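Local coordinates for protein putative glutathione transferase (Sphingobium chlorophenolicum, PDB 4FQU) that catalyses the glutathione-dependent reduction of glutathionyl-hydroquinones to hydroquinones, a step in the breakdown of pentachlorophenol, at residues I61-E69 against S268-I276; N172-V183 against E226-L235. All coordinates share one frame; numbering follows the deposited sequence.

Interaction 1. Residues I61-E69 against S268-I276; sequences IMRALKGLE and SHERVAPTI
Ile61 faces Val272 with CA atoms 5.7 Å apart, and Ala64 lies CA to CA 5.6 Å from Arg271, so the last turn of helix 54-65 runs close along the loop that follows helix 257-268. Val272 carries the apolar part: CG1 is anti to its backbone N (chi1 168°), which leaves CG2 to meet Leu65 CD1 at 3.7 Å and, at a similar distance, Ile61 CG2. Leu65 CD1 also approaches the His269 ring. Ala64 directs its methyl at the backbone carbonyl of Arg271, where its small size lets helix and loop come together. Thr275 turns CG2 toward that methyl and sets OG1 across Ile61 CG1; the hydroxyl donates to Val272 O (2.6 Å), lying in the plane of that carbonyl at a lone-pair position, and is also hydrogen-bonded to His57. At the outer margin Arg271, its chain stretched out as far as NE, reaches past Gly67 to Glu69. OE2 of Glu69 meets NH1 of Arg271 at 3.4 Å in a salt bridge at the guanidinium edge, the carboxylate turned 49° from that plane. Gly67, with positive phi, ends the helix in a Schellman motif: its N binds Ala64 O at 2.7 Å and Leu68 N binds Arg63 O. The contact belongs to the interdomain interface of the glutathione transferase fold, where the first helix of the thioredoxin-like domain packs on the all-helical domain.

Interaction 2. Residues N172-V183 against E226-L235; sequences NARVYETLNNGV and EADIRLFPTL
Asn172 lies beside Ala227 at one end and Asn180 beside Thr234 at the other, as helices 172-180 and 226-235 run nearly parallel, their segment axes 16° apart and 10.1 Å at closest approach. The stacked pair is Asn172 and Arg230: the amide covers one guanidinium face, with Asn172 CG 3.3 Å above the centre of the plane and the two planes 13° apart. A bend at chi3 of Arg230 (42°) folds the guanidinium under the amide. Since Asn172 ND2 and Arg230 NE are both donors, water supplies their acceptors: one water takes Arg230 NE at 2.7 Å and donates to Asn180 OD1, while a second links Asn172 ND2 to Ala227 O.

Among direct hydrogen bonds, Asn180 ND2 donates to Thr234 OG1 (2.7 Å) and, more straightly, to Arg230 O (3.1 Å), with both acceptors near the amide plane. Arg230 O is the carbonyl that the kink at Pro233 leaves without a bond from Thr234 N. An alanine at Asn180 would remove both donor bonds and is likely to leave this buried carbonyl without its mate from the facing helix.

Apolar contacts fill the other flank: Leu179 CD2 meets Leu231 CD1 at 3.4 Å, and Leu179 CG rests on Thr234 CG2, which Val183 CG1 reaches tip to tip.

Around the pair, Leu179 also packs against Leu202 and Leu206 of helix 192-212, Leu231 and Leu235 pack on helix 257-268, and Asn180 OD1 binds Arg58 of helix 54-65. Glu226, which makes a long salt bridge with Arg230, has its stronger partner outside, Arg143 of helix 138-146, so helix 226-245 is bordered by helices of both domains.

From the N terminus the chain first lays down 61-69, at the end of helix 54-65 in the thioredoxin-like domain, then enters the helical domain. There 172-183 and 226-235 close interaction 2 across 42 intervening residues, 25 of them helical. Interaction 1 closes last, when 268-276 returns to 61-69, and its 198-residue loop encloses interaction 2. Thus the inner contact joins helices within one domain and the outer one joins two domains. Their centres lie about 18 Å apart, yet they touch through helix 226-245: Ile229 CD1 meets Leu65 CD2 at 3.4 Å, and Phe232 touches both Ile61 and Ile276, its CD2 3.8 Å from Ile61 CD1.

Interaction 1. Residues I61-E69 against S268-I276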
ATOM      1  N   ILE A  61       6.423 -16.803  20.389  1.00 17.85           N
ATOM      2  CA  ILE A  61       7.380 -16.058  21.149  1.00 14.08           C
ATOM      3  C   ILE A  61       7.427 -16.494  22.600  1.00 20.56           C
ATOM      4  O   ILE A  61       8.501 -16.525  23.192  1.00 24.21           O
ATOM      5  CB  ILE A  61       7.088 -14.609  21.099  1.00 14.18           C
ATOM      6  CG1 ILE A  61       7.192 -14.148  19.638  1.00 20.05           C
ATOM      7  CG2 ILE A  61       8.057 -13.907  22.000  1.00 14.58           C
ATOM      8  CD1 ILE A  61       6.671 -12.745  19.335  1.00 17.16           C
ATOM      9  N   MET A  62       6.280 -16.827  23.192  1.00 20.69           N
ATOM     10  CA  MET A  62       6.288 -17.272  24.575  1.00 15.50           C
ATOM     11  C   MET A  62       6.844 -18.678  24.627  1.00 20.76           C
ATOM     12  O   MET A  62       7.476 -19.039  25.614  1.00 25.40           O
ATOM     13  CB  MET A  62       4.926 -17.231  25.234  1.00 12.73           C
ATOM     14  CG  MET A  62       4.965 -17.492  26.718  1.00 15.74           C
ATOM     15  SD  MET A  62       5.662 -16.182  27.704  1.00  6.45           S
ATOM     16  CE  MET A  62       4.495 -14.920  27.495  1.00 16.34           C
ATOM     17  N   ARG A  63       6.655 -19.475  23.578  1.00 17.86           N
ATOM     18  CA  ARG A  63       7.151 -20.846  23.637  1.00 17.99           C
ATOM     19  C   ARG A  63       8.658 -20.821  23.572  1.00 24.05           C
ATOM     20  O   ARG A  63       9.314 -21.621  24.219  1.00 21.04           O
ATOM     21  CB  ARG A  63       6.628 -21.676  22.500  1.00 15.76           C
ATOM     22  CG  ARG A  63       7.269 -23.028  22.350  1.00 17.46           C
ATOM     23  CD  ARG A  63       6.255 -23.917  21.651  1.00 16.86           C
ATOM     24  NE  ARG A  63       6.837 -25.095  21.052  1.00 20.87           N
ATOM     25  CZ  ARG A  63       7.584 -25.066  19.960  1.00 21.28           C
ATOM     26  NH1 ARG A  63       7.841 -23.911  19.374  1.00 16.38           N
ATOM     27  NH2 ARG A  63       8.066 -26.186  19.450  1.00 18.93           N
ATOM     28  N   ALA A  64       9.220 -19.895  22.804  1.00 21.22           N
ATOM     29  CA  ALA A  64      10.664 -19.775  22.823  1.00 23.22           C
ATOM     30  C   ALA A  64      11.222 -19.179  24.136  1.00 25.00           C
ATOM     31  O   ALA A  64      12.165 -19.712  24.730  1.00 24.72           O
ATOM     32  CB  ALA A  64      11.129 -18.992  21.661  1.00 22.73           C
ATOM     33  N   LEU A  65      10.631 -18.075  24.573  1.00 18.59           N
ATOM     34  CA  LEU A  65      11.163 -17.298  25.667  1.00 16.27           C
ATOM     35  C   LEU A  65      11.267 -18.143  26.934  1.00 19.97           C
ATOM     36  O   LEU A  65      12.139 -17.895  27.785  1.00 18.09           O
ATOM     37  CB  LEU A  65      10.274 -16.078  25.880  1.00 15.92           C
ATOM     38  CG  LEU A  65      10.708 -14.665  25.493  1.00 18.78           C
ATOM     39  CD1 LEU A  65      11.756 -14.641  24.448  1.00 18.48           C
ATOM     40  CD2 LEU A  65       9.541 -13.822  25.054  1.00 18.77           C
ATOM     41  N   LYS A  66      10.374 -19.127  27.054  1.00 17.51           N
ATOM     42  CA  LYS A  66      10.374 -20.045  28.196  1.00 21.82           C
ATOM     43  C   LYS A  66      11.135 -21.349  27.902  1.00 23.68           C
ATOM     44  O   LYS A  66      11.349 -22.173  28.783  1.00 25.35           O
ATOM     45  CB  LYS A  66       8.946 -20.397  28.679  1.00 18.48           C
ATOM     46  CG  LYS A  66       8.118 -19.256  29.196  1.00 15.98           C
ATOM     47  CD  LYS A  66       8.624 -18.724  30.544  1.00 20.31           C
ATOM     48  CE  LYS A  66       8.299 -19.651  31.722  1.00 24.79           C
ATOM     49  NZ  LYS A  66       8.594 -19.025  33.035  1.00 18.52           N
ATOM     50  N   GLY A  67      11.535 -21.557  26.661  1.00 23.07           N
ATOM     51  CA  GLY A  67      12.283 -22.757  26.337  1.00 24.50           C
ATOM     52  C   GLY A  67      11.446 -23.983  26.474  1.00 20.72           C
ATOM     53  O   GLY A  67      11.813 -24.933  27.099  1.00 23.59           O
ATOM     54  N   LEU A  68      10.288 -23.950  25.864  1.00 23.84           N
ATOM     55  CA  LEU A  68       9.391 -25.078  25.900  1.00 23.72           C
ATOM     56  C   LEU A  68       9.374 -25.761  24.544  1.00 24.91           C
ATOM     57  O   LEU A  68       8.493 -26.537  24.248  1.00 25.73           O
ATOM     58  CB  LEU A  68       7.998 -24.568  26.207  1.00 18.76           C
ATOM     59  CG  LEU A  68       7.927 -23.737  27.459  1.00 15.58           C
ATOM     60  CD1 LEU A  68       6.489 -23.311  27.683  1.00 17.33           C
ATOM     61  CD2 LEU A  68       8.405 -24.596  28.563  1.00 22.40           C
ATOM     62  N   GLU A  69      10.353 -25.456  23.713  1.00 28.76           N
ATOM     63  CA  GLU A  69      10.353 -25.929  22.341  1.00 28.00           C
ATOM     64  C   GLU A  69      10.439 -27.452  22.178  1.00 28.12           C
ATOM     65  O   GLU A  69       9.987 -28.009  21.190  1.00 28.25           O
ATOM     66  CB  GLU A  69      11.497 -25.275  21.625  1.00 26.53           C
ATOM     67  CG  GLU A  69      12.172 -24.176  22.437  1.00 30.31           C
ATOM     68  CD  GLU A  69      12.650 -23.074  21.476  1.00 56.67           C
ATOM     69  OE1 GLU A  69      12.383 -23.233  20.226  1.00 35.30           O
ATOM     70  OE2 GLU A  69      13.279 -22.079  21.965  1.00 54.45           O
ATOM     71  N   SER A 268      16.004  -9.171  17.538  1.00 28.47           N
ATOM     72  CA  SER A 268      17.437  -9.462  17.627  1.00 28.44           C
ATOM     73  C   SER A 268      17.718 -10.487  18.688  1.00 27.74           C
ATOM     74  O   SER A 268      18.802 -11.082  18.714  1.00 28.53           O
ATOM     75  CB  SER A 268      18.242  -8.211  17.950  1.00 29.39           C
ATOM     76  OG  SER A 268      18.242  -7.349  16.832  1.00 44.02           O
ATOM     77  N   HIS A 269      16.753 -10.673  19.569  1.00 20.21           N
ATOM     78  CA  HIS A 269      16.832 -11.692  20.573  1.00 20.13           C
ATOM     79  C   HIS A 269      16.934 -13.039  19.842  1.00 25.66           C
ATOM     80  O   HIS A 269      16.022 -13.374  19.086  1.00 23.50           O
ATOM     81  CB  HIS A 269      15.536 -11.602  21.370  1.00 22.14           C
ATOM     82  CG  HIS A 269      15.599 -12.232  22.716  1.00 22.68           C
ATOM     83  ND1 HIS A 269      15.517 -13.599  22.905  1.00 21.71           N
ATOM     84  CD2 HIS A 269      15.717 -11.684  23.945  1.00 22.58           C
ATOM     85  CE1 HIS A 269      15.581 -13.865  24.195  1.00 25.00           C
ATOM     86  NE2 HIS A 269      15.710 -12.723  24.847  1.00 35.89           N
ATOM     87  N   GLU A 270      18.023 -13.808  20.030  1.00 27.14           N
ATOM     88  CA  GLU A 270      18.047 -15.196  19.558  1.00 18.62           C
ATOM     89  C   GLU A 270      16.779 -15.665  20.137  1.00 21.10           C
ATOM     90  O   GLU A 270      16.281 -15.046  21.058  1.00 31.90           O
ATOM     91  CB  GLU A 270      19.164 -15.961  20.227  1.00 21.26           C
ATOM     92  CG  GLU A 270      20.431 -15.135  20.517  1.00 36.00           C
ATOM     93  CD  GLU A 270      21.768 -15.951  20.455  1.00 48.67           C
ATOM     94  OE1 GLU A 270      21.781 -17.148  20.838  1.00 43.30           O
ATOM     95  OE2 GLU A 270      22.813 -15.389  20.014  1.00 43.11           O
ATOM     96  N   ARG A 271      16.191 -16.729  19.677  1.00 18.92           N
ATOM     97  CA  ARG A 271      14.947 -17.143  20.403  1.00 25.18           C
ATOM     98  C   ARG A 271      13.686 -16.535  19.907  1.00 21.53           C
ATOM     99  O   ARG A 271      12.765 -17.269  19.641  1.00 22.96           O
ATOM    100  CB  ARG A 271      14.961 -16.838  21.906  1.00 20.58           C
ATOM    101  CG  ARG A 271      15.461 -18.008  22.757  1.00 27.02           C
ATOM    102  CD  ARG A 271      15.390 -17.683  24.244  1.00 30.76           C
ATOM    103  NE  ARG A 271      16.272 -18.533  25.013  1.00 28.86           N
ATOM    104  CZ  ARG A 271      16.202 -19.855  24.990  1.00 34.60           C
ATOM    105  NH1 ARG A 271      15.268 -20.451  24.234  1.00 32.88           N
ATOM    106  NH2 ARG A 271      17.067 -20.569  25.709  1.00 24.65           N
ATOM    107  N   VAL A 272      13.625 -15.205  19.828  1.00 19.36           N
ATOM    108  CA  VAL A 272      12.514 -14.558  19.156  1.00 14.83           C
ATOM    109  C   VAL A 272      12.787 -14.534  17.640  1.00 18.53           C
ATOM    110  O   VAL A 272      11.949 -14.899  16.812  1.00 19.87           O
ATOM    111  CB  VAL A 272      12.284 -13.165  19.678  1.00 15.37           C
ATOM    112  CG1 VAL A 272      11.368 -12.478  18.782  1.00 19.70           C
ATOM    113  CG2 VAL A 272      11.626 -13.209  21.011  1.00 15.23           C
ATOM    114  N   ALA A 273      13.994 -14.152  17.263  1.00 20.77           N
ATOM    115  CA  ALA A 273      14.345 -14.064  15.841  1.00 20.27           C
ATOM    116  C   ALA A 273      13.887 -15.294  14.998  1.00 18.52           C
ATOM    117  O   ALA A 273      13.352 -15.151  13.899  1.00 18.99           O
ATOM    118  CB  ALA A 273      15.897 -13.744  15.662  1.00 15.18           C
ATOM    119  N   PRO A 274      14.094 -16.503  15.507  1.00 14.92           N
ATOM    120  CA  PRO A 274      13.687 -17.636  14.692  1.00 17.28           C
ATOM    121  C   PRO A 274      12.197 -17.777  14.558  1.00 18.23           C
ATOM    122  O   PRO A 274      11.770 -18.604  13.764  1.00 19.64           O
ATOM    123  CB  PRO A 274      14.237 -18.828  15.452  1.00 12.69           C
ATOM    124  CG  PRO A 274      15.364 -18.283  16.176  1.00 18.32           C
ATOM    125  CD  PRO A 274      14.994 -16.918  16.578  1.00 17.26           C
ATOM    126  N   THR A 275      11.419 -16.997  15.298  1.00 16.43           N
ATOM    127  CA  THR A 275       9.975 -17.109  15.173  1.00 17.38           C
ATOM    128  C   THR A 275       9.425 -16.161  14.116  1.00 21.35           C
ATOM    129  O   THR A 275       8.219 -16.129  13.867  1.00 24.84           O
ATOM    130  CB  THR A 275       9.223 -16.920  16.516  1.00 17.73           C
ATOM    131  OG1 THR A 275       9.415 -15.602  17.018  1.00 14.73           O
ATOM    132  CG2 THR A 275       9.691 -17.924  17.561  1.00 18.45           C
ATOM    133  N   ILE A 276      10.309 -15.388  13.488  1.00 19.37           N
ATOM    134  CA  ILE A 276       9.887 -14.420  12.479  1.00 17.93           C
ATOM    135  C   ILE A 276      10.084 -14.974  11.086  1.00 21.11           C
ATOM    136  O   ILE A 276      11.084 -15.572  10.821  1.00 25.00           O
ATOM    137  CB  ILE A 276      10.670 -13.112  12.571  1.00 14.09           C
ATOM    138  CG1 ILE A 276      10.532 -12.499  13.965  1.00 15.73           C
ATOM    139  CG2 ILE A 276      10.195 -12.173  11.493  1.00 13.19           C
ATOM    140  CD1 ILE A 276      11.379 -11.309  14.205  1.00 16.85           C
TER

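Interaction 2. Residues N172-V183 against E226-L235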
ATOM      1  N   ASN A 172      -2.543  -3.747  27.303  1.00 22.61           N
ATOM      2  CA  ASN A 172      -2.994  -4.807  26.408  1.00 23.61           C
ATOM      3  C   ASN A 172      -4.331  -4.481  25.814  1.00 29.57           C
ATOM      4  O   ASN A 172      -4.607  -4.862  24.672  1.00 31.79           O
ATOM      5  CB  ASN A 172      -3.141  -6.141  27.090  1.00 19.67           C
ATOM      6  CG  ASN A 172      -1.850  -6.798  27.320  1.00 26.87           C
ATOM      7  OD1 ASN A 172      -1.735  -7.592  28.227  1.00 33.39           O
ATOM      8  ND2 ASN A 172      -0.836  -6.462  26.517  1.00 29.26           N
ATOM      9  N   ALA A 173      -5.186  -3.807  26.585  1.00 24.87           N
ATOM     10  CA  ALA A 173      -6.514  -3.550  26.101  1.00 20.01           C
ATOM     11  C   ALA A 173      -6.449  -2.561  24.926  1.00 25.71           C
ATOM     12  O   ALA A 173      -6.869  -2.880  23.817  1.00 23.29           O
ATOM     13  CB  ALA A 173      -7.320  -3.058  27.167  1.00 15.54           C
ATOM     14  N   ARG A 174      -5.902  -1.367  25.147  1.00 27.44           N
ATOM     15  CA  ARG A 174      -5.810  -0.401  24.060  1.00 22.66           C
ATOM     16  C   ARG A 174      -5.085  -0.998  22.870  1.00 24.20           C
ATOM     17  O   ARG A 174      -5.531  -0.880  21.745  1.00 27.60           O
ATOM     18  CB  ARG A 174      -5.093   0.853  24.482  1.00 12.38           C
ATOM     19  CG  ARG A 174      -4.834   1.818  23.325  1.00 15.33           C
ATOM     20  CD  ARG A 174      -4.409   3.177  23.862  1.00 20.51           C
ATOM     21  NE  ARG A 174      -4.661   4.305  22.976  1.00 18.85           N
ATOM     22  CZ  ARG A 174      -4.341   5.562  23.284  1.00 22.18           C
ATOM     23  NH1 ARG A 174      -3.755   5.821  24.436  1.00 30.18           N
ATOM     24  NH2 ARG A 174      -4.570   6.560  22.446  1.00 23.55           N
ATOM     25  N   VAL A 175      -3.964  -1.648  23.112  1.00 19.33           N
ATOM     26  CA  VAL A 175      -3.215  -2.215  22.025  1.00 19.45           C
ATOM     27  C   VAL A 175      -4.020  -3.225  21.264  1.00 20.98           C
ATOM     28  O   VAL A 175      -3.926  -3.291  20.058  1.00 22.31           O
ATOM     29  CB  VAL A 175      -1.950  -2.855  22.523  1.00 24.08           C
ATOM     30  CG1 VAL A 175      -1.591  -4.073  21.684  1.00 23.29           C
ATOM     31  CG2 VAL A 175      -0.850  -1.836  22.492  1.00 21.23           C
ATOM     32  N   TYR A 176      -4.819  -4.019  21.960  1.00 24.28           N
ATOM     33  CA  TYR A 176      -5.593  -5.066  21.290  1.00 25.45           C
ATOM     34  C   TYR A 176      -6.590  -4.433  20.360  1.00 24.12           C
ATOM     35  O   TYR A 176      -6.602  -4.652  19.157  1.00 22.95           O
ATOM     36  CB  TYR A 176      -6.369  -5.940  22.288  1.00 23.15           C
ATOM     37  CG  TYR A 176      -7.398  -6.776  21.567  1.00 27.37           C
ATOM     38  CD1 TYR A 176      -7.018  -7.592  20.504  1.00 38.75           C
ATOM     39  CD2 TYR A 176      -8.724  -6.744  21.904  1.00 20.36           C
ATOM     40  CE1 TYR A 176      -7.940  -8.353  19.788  1.00 38.34           C
ATOM     41  CE2 TYR A 176      -9.654  -7.500  21.199  1.00 40.74           C
ATOM     42  CZ  TYR A 176      -9.256  -8.301  20.132  1.00 46.68           C
ATOM     43  OH  TYR A 176     -10.144  -9.072  19.413  1.00 48.36           O
ATOM     44  N   GLU A 177      -7.424  -3.621  20.983  1.00 27.17           N
ATOM     45  CA  GLU A 177      -8.575  -3.006  20.381  1.00 27.40           C
ATOM     46  C   GLU A 177      -8.213  -2.061  19.182  1.00 26.58           C
ATOM     47  O   GLU A 177      -8.871  -2.089  18.136  1.00 27.16           O
ATOM     48  CB  GLU A 177      -9.386  -2.376  21.539  1.00 29.20           C
ATOM     49  CG  GLU A 177     -10.557  -1.414  21.202  1.00 58.06           C
ATOM     50  CD  GLU A 177     -10.678  -0.190  22.189  1.00 68.03           C
ATOM     51  OE1 GLU A 177      -9.892  -0.116  23.184  1.00 67.06           O
ATOM     52  OE2 GLU A 177     -11.554   0.703  21.959  1.00 53.48           O
ATOM     53  N   THR A 178      -7.143  -1.283  19.290  1.00 23.75           N
ATOM     54  CA  THR A 178      -6.920  -0.205  18.330  1.00 21.47           C
ATOM     55  C   THR A 178      -5.799  -0.476  17.355  1.00 26.33           C
ATOM     56  O   THR A 178      -5.676   0.256  16.359  1.00 29.69           O
ATOM     57  CB  THR A 178      -6.596   1.142  19.035  1.00 21.77           C
ATOM     58  OG1 THR A 178      -5.308   1.087  19.654  1.00 17.92           O
ATOM     59  CG2 THR A 178      -7.592   1.426  20.116  1.00 26.29           C
ATOM     60  N   LEU A 179      -4.994  -1.506  17.651  1.00 25.37           N
ATOM     61  CA  LEU A 179      -3.751  -1.839  16.914  1.00 22.99           C
ATOM     62  C   LEU A 179      -3.680  -3.281  16.441  1.00 25.24           C
ATOM     63  O   LEU A 179      -3.592  -3.534  15.244  1.00 24.59           O
ATOM     64  CB  LEU A 179      -2.513  -1.588  17.764  1.00 18.42           C
ATOM     65  CG  LEU A 179      -1.186  -1.612  17.029  1.00 16.42           C
ATOM     66  CD1 LEU A 179      -1.219  -0.630  15.953  1.00 15.48           C
ATOM     67  CD2 LEU A 179      -0.138  -1.199  18.000  1.00 14.66           C
ATOM     68  N   ASN A 180      -3.686  -4.216  17.392  1.00 25.24           N
ATOM     69  CA  ASN A 180      -3.716  -5.637  17.081  1.00 23.97           C
ATOM     70  C   ASN A 180      -4.860  -5.955  16.152  1.00 23.18           C
ATOM     71  O   ASN A 180      -4.684  -6.581  15.135  1.00 27.55           O
ATOM     72  CB  ASN A 180      -3.863  -6.473  18.351  1.00 23.09           C
ATOM     73  CG  ASN A 180      -2.572  -6.618  19.115  1.00 26.45           C
ATOM     74  OD1 ASN A 180      -2.599  -6.858  20.326  1.00 27.40           O
ATOM     75  ND2 ASN A 180      -1.429  -6.483  18.424  1.00 21.72           N
ATOM     76  N   ASN A 181      -6.046  -5.517  16.518  1.00 25.25           N
ATOM     77  CA  ASN A 181      -7.202  -5.769  15.705  1.00 25.72           C
ATOM     78  C   ASN A 181      -7.441  -4.528  14.824  1.00 26.97           C
ATOM     79  O   ASN A 181      -8.160  -4.574  13.829  1.00 21.08           O
ATOM     80  CB  ASN A 181      -8.366  -6.074  16.623  1.00 27.13           C
ATOM     81  CG  ASN A 181      -9.585  -6.464  15.883  1.00 39.46           C
ATOM     82  OD1 ASN A 181     -10.563  -5.709  15.850  1.00 49.86           O
ATOM     83  ND2 ASN A 181      -9.561  -7.640  15.270  1.00 43.87           N
ATOM     84  N   GLY A 182      -6.778  -3.423  15.167  1.00 27.04           N
ATOM     85  CA  GLY A 182      -6.858  -2.196  14.380  1.00 26.88           C
ATOM     86  C   GLY A 182      -6.471  -2.306  12.909  1.00 28.17           C
ATOM     87  O   GLY A 182      -7.237  -1.957  12.014  1.00 26.96           O
ATOM     88  N   VAL A 183      -5.261  -2.788  12.653  1.00 27.16           N
ATOM     89  CA  VAL A 183      -4.816  -2.980  11.290  1.00 26.20           C
ATOM     90  C   VAL A 183      -5.802  -3.827  10.459  1.00 25.31           C
ATOM     91  O   VAL A 183      -5.934  -3.606   9.262  1.00 23.98           O
ATOM     92  CB  VAL A 183      -3.376  -3.552  11.233  1.00 25.17           C
ATOM     93  CG1 VAL A 183      -2.441  -2.670  12.002  1.00 21.84           C
ATOM     94  CG2 VAL A 183      -3.343  -4.937  11.784  1.00 22.21           C
ATOM     95  N   GLU A 226       4.243  -9.335  28.907  1.00 20.59           N
ATOM     96  CA  GLU A 226       3.346  -9.822  27.871  1.00 23.41           C
ATOM     97  C   GLU A 226       2.802  -8.665  27.073  1.00 24.73           C
ATOM     98  O   GLU A 226       2.321  -8.847  25.958  1.00 25.27           O
ATOM     99  CB  GLU A 226       2.240 -10.721  28.414  1.00 24.09           C
ATOM    100  CG  GLU A 226       1.023 -10.014  28.957  1.00 21.67           C
ATOM    101  CD  GLU A 226      -0.042 -11.005  29.293  1.00 25.68           C
ATOM    102  OE1 GLU A 226       0.208 -11.901  30.116  1.00 30.36           O
ATOM    103  OE2 GLU A 226      -1.114 -10.960  28.672  1.00 32.49           O
ATOM    104  N   ALA A 227       2.912  -7.460  27.630  1.00 26.20           N
ATOM    105  CA  ALA A 227       2.552  -6.250  26.888  1.00 24.14           C
ATOM    106  C   ALA A 227       3.343  -6.182  25.596  1.00 24.48           C
ATOM    107  O   ALA A 227       2.747  -6.153  24.536  1.00 29.89           O
ATOM    108  CB  ALA A 227       2.789  -5.032  27.703  1.00 24.76           C
ATOM    109  N   ASP A 228       4.673  -6.205  25.671  1.00 22.80           N
ATOM    110  CA  ASP A 228       5.517  -6.118  24.468  1.00 19.10           C
ATOM    111  C   ASP A 228       5.284  -7.330  23.596  1.00 23.98           C
ATOM    112  O   ASP A 228       5.263  -7.230  22.366  1.00 24.27           O
ATOM    113  CB  ASP A 228       7.004  -6.017  24.806  1.00 16.67           C
ATOM    114  CG  ASP A 228       7.264  -5.218  26.072  1.00 27.14           C
ATOM    115  OD1 ASP A 228       7.203  -5.796  27.190  1.00 25.43           O
ATOM    116  OD2 ASP A 228       7.518  -4.000  25.955  1.00 26.79           O
ATOM    117  N   ILE A 229       5.101  -8.481  24.226  1.00 22.38           N
ATOM    118  CA  ILE A 229       4.980  -9.702  23.466  1.00 21.17           C
ATOM    119  C   ILE A 229       3.727  -9.705  22.587  1.00 21.08           C
ATOM    120  O   ILE A 229       3.651 -10.433  21.615  1.00 22.85           O
ATOM    121  CB  ILE A 229       4.998 -10.891  24.401  1.00 19.63           C
ATOM    122  CG1 ILE A 229       6.309 -10.898  25.131  1.00 17.33           C
ATOM    123  CG2 ILE A 229       4.858 -12.175  23.648  1.00 17.31           C
ATOM    124  CD1 ILE A 229       6.651 -12.220  25.657  1.00 19.27           C
ATOM    125  N   ARG A 230       2.739  -8.895  22.907  1.00 19.33           N
ATOM    126  CA  ARG A 230       1.575  -8.849  22.046  1.00 21.26           C
ATOM    127  C   ARG A 230       1.622  -7.627  21.142  1.00 23.63           C
ATOM    128  O   ARG A 230       0.933  -7.553  20.125  1.00 24.79           O
ATOM    129  CB  ARG A 230       0.295  -8.842  22.876  1.00 24.49           C
ATOM    130  CG  ARG A 230       0.113 -10.058  23.748  1.00 23.47           C
ATOM    131  CD  ARG A 230      -0.723  -9.746  24.969  1.00 21.07           C
ATOM    132  NE  ARG A 230      -1.853  -8.904  24.644  1.00 26.20           N
ATOM    133  CZ  ARG A 230      -3.074  -9.089  25.119  1.00 26.58           C
ATOM    134  NH1 ARG A 230      -3.327 -10.122  25.934  1.00 20.61           N
ATOM    135  NH2 ARG A 230      -4.030  -8.251  24.751  1.00 21.98           N
ATOM    136  N   LEU A 231       2.418  -6.642  21.516  1.00 20.80           N
ATOM    137  CA  LEU A 231       2.585  -5.526  20.625  1.00 19.32           C
ATOM    138  C   LEU A 231       3.528  -5.904  19.482  1.00 24.76           C
ATOM    139  O   LEU A 231       3.296  -5.534  18.324  1.00 24.75           O
ATOM    140  CB  LEU A 231       3.130  -4.334  21.367  1.00 15.12           C
ATOM    141  CG  LEU A 231       3.620  -3.230  20.447  1.00 12.74           C
ATOM    142  CD1 LEU A 231       2.519  -2.630  19.669  1.00 11.36           C
ATOM    143  CD2 LEU A 231       4.201  -2.176  21.295  1.00 17.46           C
ATOM    144  N   PHE A 232       4.592  -6.645  19.799  1.00 24.84           N
ATOM    145  CA  PHE A 232       5.614  -6.930  18.805  1.00 17.47           C
ATOM    146  C   PHE A 232       5.106  -7.625  17.541  1.00 16.61           C
ATOM    147  O   PHE A 232       5.531  -7.291  16.451  1.00 16.10           O
ATOM    148  CB  PHE A 232       6.789  -7.678  19.405  1.00 16.35           C
ATOM    149  CG  PHE A 232       7.790  -8.120  18.383  1.00 15.98           C
ATOM    150  CD1 PHE A 232       8.769  -7.271  17.957  1.00 16.21           C
ATOM    151  CD2 PHE A 232       7.717  -9.380  17.828  1.00 15.95           C
ATOM    152  CE1 PHE A 232       9.641  -7.659  17.001  1.00 18.78           C
ATOM    153  CE2 PHE A 232       8.602  -9.775  16.885  1.00 17.63           C
ATOM    154  CZ  PHE A 232       9.562  -8.916  16.462  1.00 18.69           C
ATOM    155  N   PRO A 233       4.184  -8.581  17.664  1.00 16.67           N
ATOM    156  CA  PRO A 233       3.769  -9.226  16.413  1.00 18.12           C
ATOM    157  C   PRO A 233       3.154  -8.254  15.416  1.00 19.17           C
ATOM    158  O   PRO A 233       3.306  -8.407  14.202  1.00 18.64           O
ATOM    159  CB  PRO A 233       2.742 -10.256  16.876  1.00 15.07           C
ATOM    160  CG  PRO A 233       3.198 -10.652  18.169  1.00 18.00           C
ATOM    161  CD  PRO A 233       3.763  -9.364  18.824  1.00 19.50           C
ATOM    162  N   THR A 234       2.457  -7.248  15.920  1.00 19.67           N
ATOM    163  CA  THR A 234       1.848  -6.299  15.011  1.00 19.62           C
ATOM    164  C   THR A 234       2.909  -5.412  14.414  1.00 18.25           C
ATOM    165  O   THR A 234       3.009  -5.300  13.205  1.00 21.62           O
ATOM    166  CB  THR A 234       0.745  -5.468  15.655  1.00 21.97           C
ATOM    167  OG1 THR A 234      -0.363  -6.326  15.993  1.00 28.35           O
ATOM    168  CG2 THR A 234       0.283  -4.367  14.683  1.00 18.00           C
ATOM    169  N   LEU A 235       3.720  -4.802  15.252  1.00 16.05           N
ATOM    170  CA  LEU A 235       4.831  -4.032  14.734  1.00 17.66           C
ATOM    171  C   LEU A 235       5.668  -4.767  13.635  1.00 21.60           C
ATOM    172  O   LEU A 235       5.991  -4.202  12.589  1.00 23.43           O
ATOM    173  CB  LEU A 235       5.702  -3.563  15.900  1.00 15.77           C
ATOM    174  CG  LEU A 235       5.299  -2.228  16.505  1.00 19.70           C
ATOM    175  CD1 LEU A 235       3.856  -2.021  16.315  1.00 14.53           C
ATOM    176  CD2 LEU A 235       5.679  -2.170  17.966  1.00 18.14           C
TER
HETATM  177  O   HOH W   1      -1.918  -6.531  23.453  1.00 21.37           O
HETATM  178  O   HOH W   2      -0.327  -5.494  24.177  1.00 24.78           O